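Local coordinates for protein adenosine deaminase 1 (Arthrobacter aurescens, PDB 3RYS) that probably catalyses the zinc-dependent hydrolytic deamination of adenine to hypoxanthine, a step in purine salvage and nitrogen catabolism, at residues Met101-Ala106 with Ala140-Met146; Glu174-Ser180 with Tyr208-Ala212; Val234-Val238 with Ala270-Asn274. All coordinates share one frame; numbering follows the deposited sequence.

Followed from the N terminus, the three contacts come one after another, and none encloses or crosses another. Contact 1 closes the loop from strand 95-102 through helices 114-125 and 128-132 to the parallel strand 135-143. Contact 2 joins the loop after strand 167-171 to helix 206-214, and contact 3 joins helix 231-240 to the turn leading into strand 275-277. All belong to the TIM-barrel architecture of the adenosine deaminase family. Contacts 1 and 2 adjoin through Arg-144, whose NH2 lies 2.8 Å from Asn-177 O, probably as a hydrogen bond; contact 3 does not touch contact 2, though their nearest atoms come within about 4 Å and their centres lie about 20 Å apart.

Contact 1. Residues Met101-Ala106 with Ala140-Met146; sequences MMDPQA and AAFLRDM
Gln-105 reaches the backbone of Leu-143 because its CG sits beside the backbone N (chi1 -69°) and the chain then runs out extended (chi2 159°). At its end OE1 accepts the N-H of Leu-143 at 3.0 Å, with the donor tilted 29° from the carbonyl plane. The amide nitrogen serves the same residue indirectly, since a water accepts a hydrogen bond from NE2 and donates one to Leu-143 O. A second water accepts from Gln-105 N and donates to both Gln-105 OE1 and Ala-141 O. Glutamine answers these needs by carrying an acceptor and a donor on one long arm. Leu-143 contributes its two methyls: CD1 packs on Gln-105 CB at 3.8 Å, and CD2 lies 3.8 Å from Asp-103 CG, the two side chains crossing at about a right angle. Beyond, Asp-103 OD2 is hydrogen-bonded to Tyr-66 of the adenine pocket. Where Met-102 pairs with Ala-140 as parallel strands, small alanines let neighbours close in, Met-101 CG touching Ala-141 CB at 3.9 Å. With partners for both its oxygen and its nitrogen, the buried glutamine amide is fixed in rotation and ties helix 104-108 to the end of strand 135-143.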
loop_
_atom_site.group_PDB
_atom_site.type_symbol
_atom_site.label_atom_id
_atom_site.label_comp_id
_atom_site.label_asym_id
_atom_site.label_seq_id
_atom_site.Cartn_x
_atom_site.Cartn_y
_atom_site.Cartn_z
ATOM N N MET A 101 4.902 2.045 1.614
ATOM C CA MET A 101 4.844 3.437 1.188
ATOM C C MET A 101 4.843 4.411 2.360
ATOM O O MET A 101 4.453 4.084 3.485
ATOM C CB MET A 101 3.631 3.692 0.291
ATOM C CG MET A 101 3.941 3.627 -1.192
ATOM S SD MET A 101 2.470 3.850 -2.210
ATOM C CE MET A 101 1.743 2.220 -2.110
ATOM N N MET A 102 5.279 5.625 2.068
ATOM C CA MET A 102 5.387 6.666 3.060
ATOM C C MET A 102 5.216 7.981 2.318
ATOM O O MET A 102 5.701 8.124 1.195
ATOM C CB MET A 102 6.756 6.577 3.719
ATOM C CG MET A 102 7.232 7.833 4.406
ATOM S SD MET A 102 8.963 7.623 4.862
ATOM C CE MET A 102 9.269 9.192 5.664
ATOM N N ASP A 103 4.504 8.925 2.924
ATOM C CA ASP A 103 4.286 10.229 2.309
ATOM C C ASP A 103 5.194 11.273 2.945
ATOM O O ASP A 103 4.783 11.982 3.867
ATOM C CB ASP A 103 2.823 10.669 2.447
ATOM C CG ASP A 103 1.846 9.698 1.799
ATOM O OD1 ASP A 103 2.259 8.940 0.893
ATOM O OD2 ASP A 103 0.656 9.703 2.196
ATOM N N PRO A 104 6.433 11.381 2.446
ATOM C CA PRO A 104 7.399 12.339 2.989
ATOM C C PRO A 104 6.773 13.724 3.167
ATOM O O PRO A 104 6.947 14.346 4.215
ATOM C CB PRO A 104 8.479 12.393 1.905
ATOM C CG PRO A 104 8.365 11.114 1.192
ATOM C CD PRO A 104 6.932 10.724 1.228
ATOM N N GLN A 105 6.046 14.190 2.153
ATOM C CA GLN A 105 5.477 15.534 2.169
ATOM C C GLN A 105 4.411 15.734 3.249
ATOM O O GLN A 105 4.229 16.843 3.739
ATOM C CB GLN A 105 4.896 15.885 0.800
ATOM C CG GLN A 105 5.922 16.072 -0.300
ATOM C CD GLN A 105 5.317 15.898 -1.677
ATOM O OE1 GLN A 105 4.895 14.802 -2.040
ATOM N NE2 GLN A 105 5.272 16.976 -2.453
ATOM N N ALA A 106 3.703 14.669 3.616
ATOM C CA ALA A 106 2.654 14.781 4.621
ATOM C C ALA A 106 3.248 15.053 5.997
ATOM O O ALA A 106 2.531 15.375 6.942
ATOM C CB ALA A 106 1.802 13.531 4.647
ATOM N N ALA A 140 9.073 5.915 -1.207
ATOM C CA ALA A 140 8.625 7.279 -0.969
ATOM C C ALA A 140 7.517 7.624 -1.954
ATOM O O ALA A 140 7.727 7.607 -3.171
ATOM C CB ALA A 140 9.781 8.251 -1.100
ATOM N N ALA A 141 6.330 7.908 -1.424
ATOM C CA ALA A 141 5.189 8.277 -2.255
ATOM C C ALA A 141 4.943 9.782 -2.218
ATOM O O ALA A 141 5.107 10.429 -1.181
ATOM C CB ALA A 141 3.946 7.521 -1.828
ATOM N N PHE A 142 4.539 10.330 -3.360
ATOM C CA PHE A 142 4.356 11.768 -3.497
ATOM C C PHE A 142 2.884 12.156 -3.607
ATOM O O PHE A 142 2.092 11.449 -4.219
ATOM C CB PHE A 142 5.176 12.281 -4.683
ATOM C CG PHE A 142 6.664 12.128 -4.489
ATOM C CD1 PHE A 142 7.425 13.177 -3.996
ATOM C CD2 PHE A 142 7.296 10.926 -4.771
ATOM C CE1 PHE A 142 8.790 13.036 -3.804
ATOM C CE2 PHE A 142 8.663 10.780 -4.575
ATOM C CZ PHE A 142 9.407 11.837 -4.090
ATOM N N LEU A 143 2.520 13.274 -2.988
ATOM C CA LEU A 143 1.130 13.721 -2.964
ATOM C C LEU A 143 0.749 14.393 -4.276
ATOM O O LEU A 143 1.167 15.516 -4.555
ATOM C CB LEU A 143 0.901 14.676 -1.794
ATOM C CG LEU A 143 1.427 14.148 -0.455
ATOM C CD1 LEU A 143 1.170 15.143 0.671
ATOM C CD2 LEU A 143 0.813 12.793 -0.130
ATOM N N ARG A 144 -0.057 13.706 -5.073
ATOM C CA ARG A 144 -0.371 14.165 -6.421
ATOM C C ARG A 144 -1.138 15.484 -6.453
ATOM O O ARG A 144 -1.204 16.134 -7.493
ATOM C CB ARG A 144 -1.138 13.087 -7.190
ATOM C CG ARG A 144 -2.512 12.772 -6.624
ATOM C CD ARG A 144 -3.018 11.453 -7.165
ATOM N NE ARG A 144 -2.801 11.355 -8.606
ATOM C CZ ARG A 144 -2.821 10.217 -9.291
ATOM N NH1 ARG A 144 -3.045 9.069 -8.667
ATOM N NH2 ARG A 144 -2.610 10.223 -10.599
ATOM N N ASP A 145 -1.715 15.880 -5.321
ATOM C CA ASP A 145 -2.430 17.160 -5.243
ATOM C C ASP A 145 -1.552 18.288 -4.703
ATOM O O ASP A 145 -2.047 19.312 -4.243
ATOM C CB ASP A 145 -3.732 17.046 -4.437
ATOM C CG ASP A 145 -3.542 16.343 -3.102
ATOM O OD1 ASP A 145 -2.384 16.109 -2.692
ATOM O OD2 ASP A 145 -4.564 16.027 -2.458
ATOM N N MET A 146 -0.244 18.077 -4.751
ATOM C CA MET A 146 0.713 19.151 -4.550
ATOM C C MET A 146 1.525 19.270 -5.827
ATOM O O MET A 146 1.451 18.397 -6.695
ATOM C CB MET A 146 1.629 18.867 -3.363
ATOM C CG MET A 146 0.935 18.896 -2.017
ATOM S SD MET A 146 2.141 18.926 -0.678
ATOM C CE MET A 146 1.079 18.647 0.733
HETATM O O HOH W 1 5.021 12.909 -0.308
HETATM O O HOH W 2 3.646 16.603 -4.948
#

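Contact 2. Residues Glu174-Ser180 with Tyr208-Ala212; sequences EVGNPPS and YITEA
The ring of Tyr-208 lies against the 174-180 loop, with two prolines over one face and Glu-174 and Gly-176 at its edge. Pro-178 CA and Pro-179 CD each stand 4.1 Å from the ring centroid, displaced toward the rim, in a pair of CH-pi contacts. The side chains of Pro-179 and Tyr-208 cross at about a right angle, while Pro-178 also brings its CB to 4.0 Å from Tyr-208 CZ. Proline is apt at both positions: its C-H groups next to the electron-withdrawing nitrogen or carbonyl meet the pi cloud, and it has no N-H to satisfy.

Glu-174 runs past the tyrosine in the opposite direction, its OE2 3.5 Å from Tyr-208 CD2 and its carboxylate plane turned 49° from the ring. With CG anti to N (chi1 -178°) and the chain extended, the carboxylate lies alongside the ring edge, OE2 taking the N-H of Gly-201 and OE1 those of Glu-203 and Gly-204, around the predicted proton donor Glu-202. Gly-176, whose positive phi fits the third position of a type II turn, gives Tyr-208 OH a weak hydrogen bond from its N at 3.4 Å. A leucine in place of Tyr-208 would probably leave Gly-176 N without this partner and the prolines without a flat surface to rest on.

About one turn further along the helix, Glu-211 crosses Pro-179 at about a right angle, and its OE1 accepts Ser-180 N at 2.9 Å, nearly along the C-O axis. Pro-179 CG also meets Ala-212 CB at 4.2 Å, an approach that the single methyl of alanine permits. In this way the loop after strand 167-171 is seated on helix 206-214, whose Ile-209 and Ala-212 in turn pack on Ile-221 of strand 220-221.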
loop_
_atom_site.group_PDB
_atom_site.type_symbol
_atom_site.label_atom_id
_atom_site.label_comp_id
_atom_site.label_asym_id
_atom_site.label_seq_id
_atom_site.Cartn_x
_atom_site.Cartn_y
_atom_site.Cartn_z
ATOM N N GLU A 174 -6.772 11.459 -6.487
ATOM C CA GLU A 174 -6.484 11.089 -7.872
ATOM C C GLU A 174 -7.189 11.951 -8.922
ATOM O O GLU A 174 -6.546 12.511 -9.811
ATOM C CB GLU A 174 -6.803 9.614 -8.123
ATOM C CG GLU A 174 -6.460 9.174 -9.542
ATOM C CD GLU A 174 -6.681 7.691 -9.778
ATOM O OE1 GLU A 174 -7.311 7.032 -8.923
ATOM O OE2 GLU A 174 -6.227 7.184 -10.826
ATOM N N VAL A 175 -8.510 12.045 -8.823
ATOM C CA VAL A 175 -9.296 12.740 -9.834
ATOM C C VAL A 175 -8.835 14.183 -10.033
ATOM O O VAL A 175 -8.713 14.949 -9.076
ATOM C CB VAL A 175 -10.803 12.701 -9.505
ATOM C CG1 VAL A 175 -11.570 13.655 -10.405
ATOM C CG2 VAL A 175 -11.338 11.279 -9.645
ATOM N N GLY A 176 -8.572 14.543 -11.285
ATOM C CA GLY A 176 -8.103 15.877 -11.611
ATOM C C GLY A 176 -6.605 16.050 -11.422
ATOM O O GLY A 176 -6.068 17.142 -11.622
ATOM N N ASN A 177 -5.931 14.973 -11.031
ATOM C CA ASN A 177 -4.488 14.994 -10.836
ATOM C C ASN A 177 -3.798 13.861 -11.597
ATOM O O ASN A 177 -3.282 12.920 -10.992
ATOM C CB ASN A 177 -4.155 14.913 -9.347
ATOM C CG ASN A 177 -4.607 16.146 -8.577
ATOM O OD1 ASN A 177 -4.208 17.272 -8.886
ATOM N ND2 ASN A 177 -5.437 15.935 -7.560
ATOM N N PRO A 178 -3.771 13.964 -12.934
ATOM C CA PRO A 178 -3.307 12.894 -13.822
ATOM C C PRO A 178 -1.846 12.548 -13.582
ATOM O O PRO A 178 -1.072 13.406 -13.147
ATOM C CB PRO A 178 -3.459 13.501 -15.226
ATOM C CG PRO A 178 -4.289 14.718 -15.058
ATOM C CD PRO A 178 -4.041 15.207 -13.672
ATOM N N PRO A 179 -1.471 11.297 -13.876
ATOM C CA PRO A 179 -0.091 10.824 -13.750
ATOM C C PRO A 179 0.873 11.729 -14.509
ATOM O O PRO A 179 1.963 12.015 -14.012
ATOM C CB PRO A 179 -0.145 9.441 -14.402
ATOM C CG PRO A 179 -1.555 8.993 -14.207
ATOM C CD PRO A 179 -2.383 10.236 -14.341
ATOM N N SER A 180 0.459 12.176 -15.692
ATOM C CA SER A 180 1.279 13.033 -16.547
ATOM C C SER A 180 1.848 14.238 -15.807
ATOM O O SER A 180 2.909 14.753 -16.161
ATOM C CB SER A 180 0.461 13.521 -17.748
ATOM O OG SER A 180 -0.521 14.464 -17.349
ATOM N N TYR A 208 -6.074 7.000 -16.855
ATOM C CA TYR A 208 -5.004 7.332 -15.919
ATOM C C TYR A 208 -4.025 6.179 -15.785
ATOM O O TYR A 208 -2.859 6.377 -15.461
ATOM C CB TYR A 208 -5.585 7.686 -14.550
ATOM C CG TYR A 208 -6.063 9.114 -14.430
ATOM C CD1 TYR A 208 -6.502 9.822 -15.540
ATOM C CD2 TYR A 208 -6.096 9.750 -13.197
ATOM C CE1 TYR A 208 -6.941 11.132 -15.425
ATOM C CE2 TYR A 208 -6.533 11.055 -13.072
ATOM C CZ TYR A 208 -6.954 11.741 -14.187
ATOM O OH TYR A 208 -7.389 13.041 -14.054
ATOM N N ILE A 209 -4.465 4.983 -16.056
ATOM C CA ILE A 209 -3.635 3.833 -16.001
ATOM C C ILE A 209 -2.668 3.768 -17.119
ATOM O O ILE A 209 -1.546 3.435 -16.935
ATOM C CB ILE A 209 -4.480 2.576 -15.933
ATOM C CG1 ILE A 209 -5.412 2.694 -14.741
ATOM C CG2 ILE A 209 -3.602 1.357 -15.875
ATOM C CD1 ILE A 209 -6.259 1.596 -14.459
ATOM N N THR A 210 -3.130 4.083 -18.295
ATOM C CA THR A 210 -2.311 4.175 -19.470
ATOM C C THR A 210 -1.305 5.300 -19.326
ATOM O O THR A 210 -0.223 5.211 -19.761
ATOM C CB THR A 210 -3.221 4.375 -20.694
ATOM O OG1 THR A 210 -4.101 3.283 -20.786
ATOM C CG2 THR A 210 -2.475 4.442 -21.920
ATOM N N GLU A 211 -1.701 6.368 -18.695
ATOM C CA GLU A 211 -0.814 7.443 -18.430
ATOM C C GLU A 211 0.321 7.054 -17.505
ATOM O O GLU A 211 1.399 7.380 -17.717
ATOM C CB GLU A 211 -1.603 8.608 -17.854
ATOM C CG GLU A 211 -2.021 9.592 -18.832
ATOM C CD GLU A 211 -2.426 10.848 -18.241
ATOM O OE1 GLU A 211 -1.753 11.396 -17.432
ATOM O OE2 GLU A 211 -3.427 11.366 -18.621
ATOM N N ALA A 212 0.029 6.357 -16.457
ATOM C CA ALA A 212 1.005 5.876 -15.489
ATOM C C ALA A 212 1.965 4.875 -16.123
ATOM O O ALA A 212 3.144 4.831 -15.779
ATOM C CB ALA A 212 0.303 5.261 -14.282
#

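Contact 3. Residues Val234-Val238 with Ala270-Asn274; sequences VQRLV and AIGLN
Val-238 and Leu-273 bring their CA atoms closest, 4.9 Å apart. The 234-238 segment is regular helix, with Val-238 N hydrogen-bonded to Val-234 O, so Val-234 and Val-238 sit one turn apart along it. The 270-274 segment is where helix 265-270 ends: Gly-272, with phi 93°, completes a Schellman motif and turns the chain out of the helix. Any other residue would here press its side chain into the preceding carbonyl and point its CB at Val-238. No direct hydrogen bond joins the segments, but a water accepts from Asn-274 N at 3.0 Å and donates weakly to Leu-237 O.

The side chains supply the rest as apolar packing. Leu-273 carries most of it, its CG held beside the backbone N (chi1 -69°) and its CD2 touching both Leu-237 CB and Val-238 CG2, the latter at 3.5 Å. The branching of Val-238 and Leu-273 turns one methyl of each, CG2 and CD2, to the other; Val-238 CG2 also lies 3.4 Å from Ile-271 O. Val-234 CG1 meets the far end of Ile-271, CD1, at 3.8 Å, with the two side chains crossing at about a right angle.

Arg-236, pointing away from the turn, forms salt bridges with Asp-214 and Glu-240; Leu-237 also touches Leu-213 of helix 206-214. At the end of the segment the backbone of Asn-274 is hydrogen-bonded to that of Leu-244, just before strand 275-277 runs parallel to strand 244-246.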
loop_
_atom_site.group_PDB
_atom_site.type_symbol
_atom_site.label_atom_id
_atom_site.label_comp_id
_atom_site.label_asym_id
_atom_site.label_seq_id
_atom_site.Cartn_x
_atom_site.Cartn_y
_atom_site.Cartn_z
ATOM N N VAL A 234 -7.546 -3.277 -20.373
ATOM C CA VAL A 234 -7.566 -4.602 -19.768
ATOM C C VAL A 234 -6.703 -5.546 -20.590
ATOM O O VAL A 234 -6.022 -6.415 -20.051
ATOM C CB VAL A 234 -8.999 -5.179 -19.725
ATOM C CG1 VAL A 234 -8.990 -6.585 -19.144
ATOM C CG2 VAL A 234 -9.922 -4.272 -18.930
ATOM N N GLN A 235 -6.738 -5.354 -21.905
ATOM C CA GLN A 235 -6.054 -6.229 -22.848
ATOM C C GLN A 235 -4.546 -6.129 -22.686
ATOM O O GLN A 235 -3.853 -7.143 -22.604
ATOM C CB GLN A 235 -6.449 -5.859 -24.274
ATOM C CG GLN A 235 -6.864 -7.028 -25.138
ATOM C CD GLN A 235 -7.867 -6.621 -26.214
ATOM O OE1 GLN A 235 -9.026 -7.046 -26.190
ATOM N NE2 GLN A 235 -7.430 -5.779 -27.149
ATOM N N ARG A 236 -4.041 -4.900 -22.637
ATOM C CA ARG A 236 -2.615 -4.665 -22.443
ATOM C C ARG A 236 -2.122 -5.163 -21.085
ATOM O O ARG A 236 -1.058 -5.778 -20.988
ATOM C CB ARG A 236 -2.289 -3.181 -22.589
ATOM C CG ARG A 236 -0.895 -2.841 -22.111
ATOM C CD ARG A 236 -0.699 -1.347 -21.978
ATOM N NE ARG A 236 0.680 -1.028 -21.636
ATOM C CZ ARG A 236 1.181 0.201 -21.651
ATOM N NH1 ARG A 236 0.405 1.223 -21.990
ATOM N NH2 ARG A 236 2.454 0.404 -21.329
ATOM N N LEU A 237 -2.891 -4.886 -20.037
ATOM C CA LEU A 237 -2.560 -5.365 -18.701
ATOM C C LEU A 237 -2.324 -6.870 -18.728
ATOM O O LEU A 237 -1.262 -7.356 -18.335
ATOM C CB LEU A 237 -3.683 -5.023 -17.724
ATOM C CG LEU A 237 -3.601 -3.683 -16.982
ATOM C CD1 LEU A 237 -2.697 -2.681 -17.684
ATOM C CD2 LEU A 237 -4.989 -3.106 -16.767
ATOM N N VAL A 238 -3.323 -7.602 -19.207
ATOM C CA VAL A 238 -3.225 -9.046 -19.349
ATOM C C VAL A 238 -2.024 -9.462 -20.205
ATOM O O VAL A 238 -1.283 -10.380 -19.851
ATOM C CB VAL A 238 -4.506 -9.621 -19.978
ATOM C CG1 VAL A 238 -4.290 -11.066 -20.393
ATOM C CG2 VAL A 238 -5.669 -9.503 -19.013
ATOM N N ALA A 270 -9.782 -14.255 -12.964
ATOM C CA ALA A 270 -10.227 -15.174 -14.006
ATOM C C ALA A 270 -9.749 -14.776 -15.403
ATOM O O ALA A 270 -9.412 -15.643 -16.209
ATOM C CB ALA A 270 -11.740 -15.325 -13.982
ATOM N N ILE A 271 -9.719 -13.479 -15.695
ATOM C CA ILE A 271 -9.308 -13.030 -17.025
ATOM C C ILE A 271 -7.800 -12.838 -17.174
ATOM O O ILE A 271 -7.333 -12.367 -18.211
ATOM C CB ILE A 271 -10.022 -11.741 -17.462
ATOM C CG1 ILE A 271 -9.662 -10.589 -16.523
ATOM C CG2 ILE A 271 -11.530 -11.962 -17.542
ATOM C CD1 ILE A 271 -10.364 -9.286 -16.860
ATOM N N GLY A 272 -7.043 -13.195 -16.140
ATOM C CA GLY A 272 -5.596 -13.240 -16.244
ATOM C C GLY A 272 -4.838 -11.990 -15.836
ATOM O O GLY A 272 -3.617 -11.935 -15.987
ATOM N N LEU A 273 -5.544 -10.981 -15.332
ATOM C CA LEU A 273 -4.868 -9.806 -14.795
ATOM C C LEU A 273 -3.961 -10.242 -13.651
ATOM O O LEU A 273 -4.372 -11.023 -12.792
ATOM C CB LEU A 273 -5.875 -8.766 -14.299
ATOM C CG LEU A 273 -6.710 -8.041 -15.354
ATOM C CD1 LEU A 273 -7.719 -7.126 -14.687
ATOM C CD2 LEU A 273 -5.810 -7.256 -16.289
ATOM N N ASN A 274 -2.729 -9.748 -13.649
ATOM C CA ASN A 274 -1.755 -10.119 -12.626
ATOM C C ASN A 274 -2.012 -9.417 -11.290
ATOM O O ASN A 274 -1.223 -8.577 -10.853
ATOM C CB ASN A 274 -0.346 -9.811 -13.122
ATOM C CG ASN A 274 0.718 -10.236 -12.141
ATOM O OD1 ASN A 274 0.510 -11.146 -11.339
ATOM N ND2 ASN A 274 1.871 -9.575 -12.196
HETATM O O HOH W 3 -1.899 -7.692 -15.689
#